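Side-chain contacts in TIR protein (Paracoccus denitrificans PD1222, PDB 3H16), which is of unknown function but contains a TIR domain, a small alpha/beta fold built round a parallel sheet: residues F35-A40 / V50-F55; K93-L98 / A122-T127. All coordinates share one frame; numbering follows the deposited sequence.

In the fold
Contact 1 (35-40 with 50-55) and contact 2 (93-98 with 122-127) lie on opposite sides of the chain's centre, their own centres about 22 Å apart, and share no element. No hydrogen bond joins the segments in either; contact 1 adds a phenol oxygen against the Glu37 methylene to its apolar packing, whereas in contact 2 the closest atoms are all carbons. Contact 1 joins a helix to a strand within a single beta-alpha-beta unit and buries 223 Å², with a tyrosine bearing on several helix residues. Contact 2 is farther from the centre and smaller, at 116 Å²: helical segments meet mainly through one leucine and one phenylalanine. Buried residues contribute to both, but the tyrosine and the phenylalanine each remain partly exposed.

Contact 1 of 2, residues F35-A40 / V50-F55; sequences FVEALA and VWYDDF
Val50 reaches helix 32-45 at Ala40: its CG1 lies 4.5 Å from Ala40 CB, a loose apolar touch where the CA atoms of the two segments come nearest. Trp51 turns away from the helix, and Phe55 CE2 covers the centre of one face of its indole, 3.5 Å above the plane. Tyr52 carries most of the contact. Its CG stands between the backbone N and the carbonyl carbon (chi1 62°), which, with CB pointing at the helix, lays the ring against Val36, Glu37 and Ala40. Ala40 CB meets the ring obliquely at Tyr52 CE1, 3.3 Å away. On the CD2 side, the CG1 branch of Val36 comes to 3.5 Å from Tyr52 CD2, the two side chains sliding past each other in opposite directions. The phenol oxygen extends farther, to 3.4 Å from Glu37 CG; it touches the methylene, and the two side chains cross at about a right angle. Asp53 forms a salt bridge with Lys32 near the start of the helix. The contact packs the helix of the beta-alpha-beta unit 21-28, 32-45, 50-57 against its second strand, an edge strand of the parallel sheet within this chain; Val36 and Val50 also touch Ile25 of the neighbouring strand 21-28.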
loop_
_atom_site.group_PDB
_atom_site.type_symbol
_atom_site.label_atom_id
_atom_site.label_comp_id
_atom_site.label_asym_id
_atom_site.label_seq_id
_atom_site.Cartn_x
_atom_site.Cartn_y
_atom_site.Cartn_z
ATOM N N PHE B 35 -4.050 15.347 18.132
ATOM C CA PHE B 35 -4.156 14.453 16.975
ATOM C C PHE B 35 -4.985 13.182 17.105
ATOM O O PHE B 35 -6.010 13.023 16.443
ATOM C CB PHE B 35 -2.752 14.070 16.491
ATOM C CG PHE B 35 -2.742 13.318 15.189
ATOM C CD1 PHE B 35 -3.170 13.929 14.014
ATOM C CD2 PHE B 35 -2.314 11.996 15.139
ATOM C CE1 PHE B 35 -3.176 13.233 12.808
ATOM C CE2 PHE B 35 -2.315 11.292 13.936
ATOM C CZ PHE B 35 -2.749 11.917 12.767
ATOM N N VAL B 36 -4.521 12.268 17.944
ATOM C CA VAL B 36 -5.186 10.996 18.132
ATOM C C VAL B 36 -6.684 11.111 18.378
ATOM O O VAL B 36 -7.457 10.297 17.876
ATOM C CB VAL B 36 -4.518 10.215 19.272
ATOM C CG1 VAL B 36 -5.112 8.826 19.382
ATOM C CG2 VAL B 36 -3.025 10.116 18.999
ATOM N N GLU B 37 -7.100 12.120 19.134
ATOM C CA GLU B 37 -8.517 12.299 19.414
ATOM C C GLU B 37 -9.243 12.665 18.128
ATOM O O GLU B 37 -10.255 12.056 17.787
ATOM C CB GLU B 37 -8.718 13.383 20.471
ATOM C CG GLU B 37 -9.542 12.916 21.660
ATOM C CD GLU B 37 -9.515 13.901 22.813
ATOM O OE1 GLU B 37 -9.973 15.052 22.629
ATOM O OE2 GLU B 37 -9.034 13.523 23.902
ATOM N N ALA B 38 -8.717 13.651 17.411
ATOM C CA ALA B 38 -9.314 14.076 16.151
ATOM C C ALA B 38 -9.441 12.871 15.233
ATOM O O ALA B 38 -10.491 12.623 14.643
ATOM C CB ALA B 38 -8.447 15.128 15.491
ATOM N N LEU B 39 -8.354 12.123 15.123
ATOM C CA LEU B 39 -8.311 10.934 14.285
ATOM C C LEU B 39 -9.328 9.867 14.721
ATOM O O LEU B 39 -9.995 9.251 13.884
ATOM C CB LEU B 39 -6.882 10.369 14.296
ATOM C CG LEU B 39 -6.576 8.988 13.707
ATOM C CD1 LEU B 39 -7.297 8.803 12.376
ATOM C CD2 LEU B 39 -5.059 8.845 13.539
ATOM N N ALA B 40 -9.445 9.660 16.031
ATOM C CA ALA B 40 -10.366 8.667 16.586
ATOM C C ALA B 40 -11.808 9.022 16.263
ATOM O O ALA B 40 -12.599 8.155 15.899
ATOM C CB ALA B 40 -10.185 8.567 18.098
ATOM N N VAL B 50 -12.998 2.075 17.410
ATOM C CA VAL B 50 -11.667 2.482 17.841
ATOM C C VAL B 50 -11.429 2.663 19.339
ATOM O O VAL B 50 -12.249 3.268 20.033
ATOM C CB VAL B 50 -11.296 3.836 17.176
ATOM C CG1 VAL B 50 -9.820 4.146 17.375
ATOM C CG2 VAL B 50 -11.658 3.814 15.710
ATOM N N TRP B 51 -10.302 2.143 19.824
ATOM C CA TRP B 51 -9.907 2.341 21.213
ATOM C C TRP B 51 -8.446 2.780 21.216
ATOM O O TRP B 51 -7.670 2.396 20.339
ATOM C CB TRP B 51 -10.145 1.091 22.090
ATOM C CG TRP B 51 -9.352 -0.147 21.828
ATOM C CD1 TRP B 51 -8.910 -0.598 20.628
ATOM C CD2 TRP B 51 -9.025 -1.169 22.786
ATOM N NE1 TRP B 51 -8.332 -1.839 20.771
ATOM C CE2 TRP B 51 -8.389 -2.213 22.085
ATOM C CE3 TRP B 51 -9.211 -1.304 24.169
ATOM C CZ2 TRP B 51 -7.932 -3.379 22.716
ATOM C CZ3 TRP B 51 -8.756 -2.463 24.799
ATOM C CH2 TRP B 51 -8.123 -3.485 24.067
ATOM N N TYR B 52 -8.089 3.621 22.181
ATOM C CA TYR B 52 -6.732 4.151 22.272
ATOM C C TYR B 52 -6.421 4.783 23.631
ATOM O O TYR B 52 -5.276 5.134 23.903
ATOM C CB TYR B 52 -6.527 5.223 21.204
ATOM C CG TYR B 52 -7.459 6.397 21.379
ATOM C CD1 TYR B 52 -8.786 6.320 20.956
ATOM C CD2 TYR B 52 -7.032 7.568 22.008
ATOM C CE1 TYR B 52 -9.670 7.377 21.153
ATOM C CE2 TYR B 52 -7.910 8.638 22.212
ATOM C CZ TYR B 52 -9.229 8.532 21.780
ATOM O OH TYR B 52 -10.114 9.573 21.967
ATOM N N ASP B 53 -7.430 4.941 24.478
ATOM C CA ASP B 53 -7.209 5.558 25.771
ATOM C C ASP B 53 -6.129 4.871 26.610
ATOM O O ASP B 53 -5.329 5.541 27.264
ATOM C CB ASP B 53 -8.512 5.618 26.550
ATOM C CG ASP B 53 -8.388 6.447 27.800
ATOM O OD1 ASP B 53 -8.061 7.646 27.678
ATOM O OD2 ASP B 53 -8.609 5.899 28.905
ATOM N N ASP B 54 -6.102 3.539 26.594
ATOM C CA ASP B 54 -5.106 2.791 27.355
ATOM C C ASP B 54 -3.923 2.446 26.475
ATOM O O ASP B 54 -3.310 1.384 26.624
ATOM C CB ASP B 54 -5.701 1.494 27.918
ATOM C CG ASP B 54 -6.473 1.708 29.218
ATOM O OD1 ASP B 54 -6.858 0.696 29.835
ATOM O OD2 ASP B 54 -6.697 2.872 29.627
ATOM N N PHE B 55 -3.603 3.345 25.553
ATOM C CA PHE B 55 -2.498 3.120 24.642
ATOM C C PHE B 55 -1.566 4.317 24.520
ATOM O O PHE B 55 -0.753 4.383 23.590
ATOM C CB PHE B 55 -3.037 2.718 23.273
ATOM C CG PHE B 55 -3.684 1.364 23.260
ATOM C CD1 PHE B 55 -2.909 0.208 23.227
ATOM C CD2 PHE B 55 -5.072 1.240 23.307
ATOM C CE1 PHE B 55 -3.503 -1.053 23.241
ATOM C CE2 PHE B 55 -5.680 -0.025 23.324
ATOM C CZ PHE B 55 -4.893 -1.167 23.291
#

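Contact 2 of 2, residues K93-L98 / A122-T127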
loop_
_atom_site.group_PDB
_atom_site.type_symbol
_atom_site.label_atom_id
_atom_site.label_comp_id
_atom_site.label_asym_id
_atom_site.label_seq_id
_atom_site.Cartn_x
_atom_site.Cartn_y
_atom_site.Cartn_z
ATOM N N LYS B 93 15.049 -3.417 20.581
ATOM C CA LYS B 93 14.254 -4.586 20.928
ATOM C C LYS B 93 12.791 -4.222 21.229
ATOM O O LYS B 93 11.914 -5.088 21.247
ATOM C CB LYS B 93 14.886 -5.286 22.137
ATOM C CG LYS B 93 14.434 -6.723 22.351
ATOM C CD LYS B 93 15.192 -7.386 23.502
ATOM C CE LYS B 93 16.684 -7.505 23.208
ATOM N NZ LYS B 93 17.428 -8.120 24.345
ATOM N N GLU B 94 12.526 -2.941 21.454
ATOM C CA GLU B 94 11.172 -2.505 21.761
ATOM C C GLU B 94 10.428 -2.152 20.471
ATOM O O GLU B 94 9.199 -2.170 20.425
ATOM C CB GLU B 94 11.223 -1.291 22.691
ATOM C CG GLU B 94 9.976 -1.087 23.528
ATOM C CD GLU B 94 9.818 -2.151 24.596
ATOM O OE1 GLU B 94 8.775 -2.156 25.283
ATOM O OE2 GLU B 94 10.739 -2.979 24.752
ATOM N N LEU B 95 11.186 -1.835 19.427
ATOM C CA LEU B 95 10.613 -1.475 18.144
ATOM C C LEU B 95 10.310 -2.687 17.281
ATOM O O LEU B 95 9.352 -2.673 16.513
ATOM C CB LEU B 95 11.567 -0.548 17.391
ATOM C CG LEU B 95 11.741 0.817 18.055
ATOM C CD1 LEU B 95 12.536 1.751 17.156
ATOM C CD2 LEU B 95 10.351 1.407 18.341
ATOM N N ASP B 96 11.117 -3.737 17.425
ATOM C CA ASP B 96 10.980 -4.967 16.636
ATOM C C ASP B 96 9.576 -5.532 16.386
ATOM O O ASP B 96 9.290 -6.017 15.289
ATOM C CB ASP B 96 11.865 -6.079 17.224
ATOM C CG ASP B 96 13.362 -5.796 17.064
ATOM O OD1 ASP B 96 13.744 -5.068 16.118
ATOM O OD2 ASP B 96 14.156 -6.321 17.877
ATOM N N GLY B 97 8.705 -5.491 17.388
ATOM C CA GLY B 97 7.369 -6.027 17.195
ATOM C C GLY B 97 6.516 -5.188 16.258
ATOM O O GLY B 97 5.595 -5.690 15.610
ATOM N N LEU B 98 6.847 -3.903 16.181
ATOM C CA LEU B 98 6.126 -2.935 15.365
ATOM C C LEU B 98 6.233 -3.159 13.859
ATOM O O LEU B 98 5.703 -2.374 13.073
ATOM C CB LEU B 98 6.634 -1.536 15.708
ATOM C CG LEU B 98 5.668 -0.356 15.655
ATOM C CD1 LEU B 98 4.444 -0.634 16.524
ATOM C CD2 LEU B 98 6.389 0.888 16.145
ATOM N N ALA B 122 14.596 8.365 9.858
ATOM C CA ALA B 122 15.803 7.543 9.767
ATOM C C ALA B 122 16.630 7.585 11.050
ATOM O O ALA B 122 17.182 6.563 11.461
ATOM C CB ALA B 122 16.674 7.984 8.580
ATOM N N SER B 123 16.730 8.762 11.670
ATOM C CA SER B 123 17.494 8.914 12.910
ATOM C C SER B 123 16.932 8.026 14.013
ATOM O O SER B 123 17.676 7.457 14.817
ATOM C CB SER B 123 17.475 10.361 13.388
ATOM O OG SER B 123 18.399 11.142 12.661
ATOM N N PHE B 124 15.612 7.911 14.049
ATOM C CA PHE B 124 14.963 7.093 15.051
ATOM C C PHE B 124 15.075 5.616 14.687
ATOM O O PHE B 124 15.443 4.791 15.527
ATOM C CB PHE B 124 13.493 7.495 15.171
ATOM C CG PHE B 124 12.652 6.504 15.918
ATOM C CD1 PHE B 124 12.894 6.237 17.263
ATOM C CD2 PHE B 124 11.615 5.832 15.276
ATOM C CE1 PHE B 124 12.113 5.316 17.960
ATOM C CE2 PHE B 124 10.825 4.910 15.962
ATOM C CZ PHE B 124 11.075 4.651 17.308
ATOM N N SER B 125 14.771 5.289 13.432
ATOM C CA SER B 125 14.804 3.909 12.965
ATOM C C SER B 125 14.962 3.825 11.450
ATOM O O SER B 125 14.020 4.095 10.709
ATOM C CB SER B 125 13.514 3.196 13.378
ATOM O OG SER B 125 13.447 1.888 12.839
ATOM N N PRO B 126 16.153 3.423 10.975
ATOM C CA PRO B 126 16.452 3.295 9.544
ATOM C C PRO B 126 15.425 2.460 8.781
ATOM O O PRO B 126 14.934 2.874 7.730
ATOM C CB PRO B 126 17.830 2.642 9.537
ATOM C CG PRO B 126 18.443 3.139 10.826
ATOM C CD PRO B 126 17.311 3.012 11.794
ATOM N N THR B 127 15.103 1.285 9.308
ATOM C CA THR B 127 14.143 0.401 8.654
ATOM C C THR B 127 12.783 1.083 8.470
ATOM O O THR B 127 12.151 0.967 7.419
ATOM C CB THR B 127 13.956 -0.906 9.468
ATOM O OG1 THR B 127 15.239 -1.479 9.741
ATOM C CG2 THR B 127 13.121 -1.920 8.691
#
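Leu95 and Phe124 make a small, largely buried apolar contact between helical segments, its centre about 13 Å from the centre of the chain. Residues 93-98 run from helix 92-95 into a 3-10 turn, where Leu98 N bonds to Leu95 O at 2.8 Å. Residues 122-127 span the end of helix 118-124 and the start of helix 126-129. The two side chains come from opposite directions. Phe124 holds CG anti to its backbone N (chi1 166°), and this carries the far end of the ring to the leucine. There CZ meets both branches of the isobutyl group: Leu95 CD1 is 3.3 Å from Phe124 CZ, and Leu95 CD2 is 3.5 Å from the same carbon. Leu95 CD1 is almost equally far from Phe124 CE1 (3.7 Å) and CE2 (3.8 Å), an oblique approach to the ring. Ser125, the first residue to leave helical geometry after helix 118-124, adds a lighter touch, its CB 4.2 Å from Leu95 CD1. Leu63 of helix 63-73 and Trp90 also pack on Leu95, while Phe86 stacks with the Phe124 ring. The contact is local hydrophobic packing in an alpha/beta TIR domain, joining short helical pieces that flank strand 109-113 in the sequence, one before it and one after.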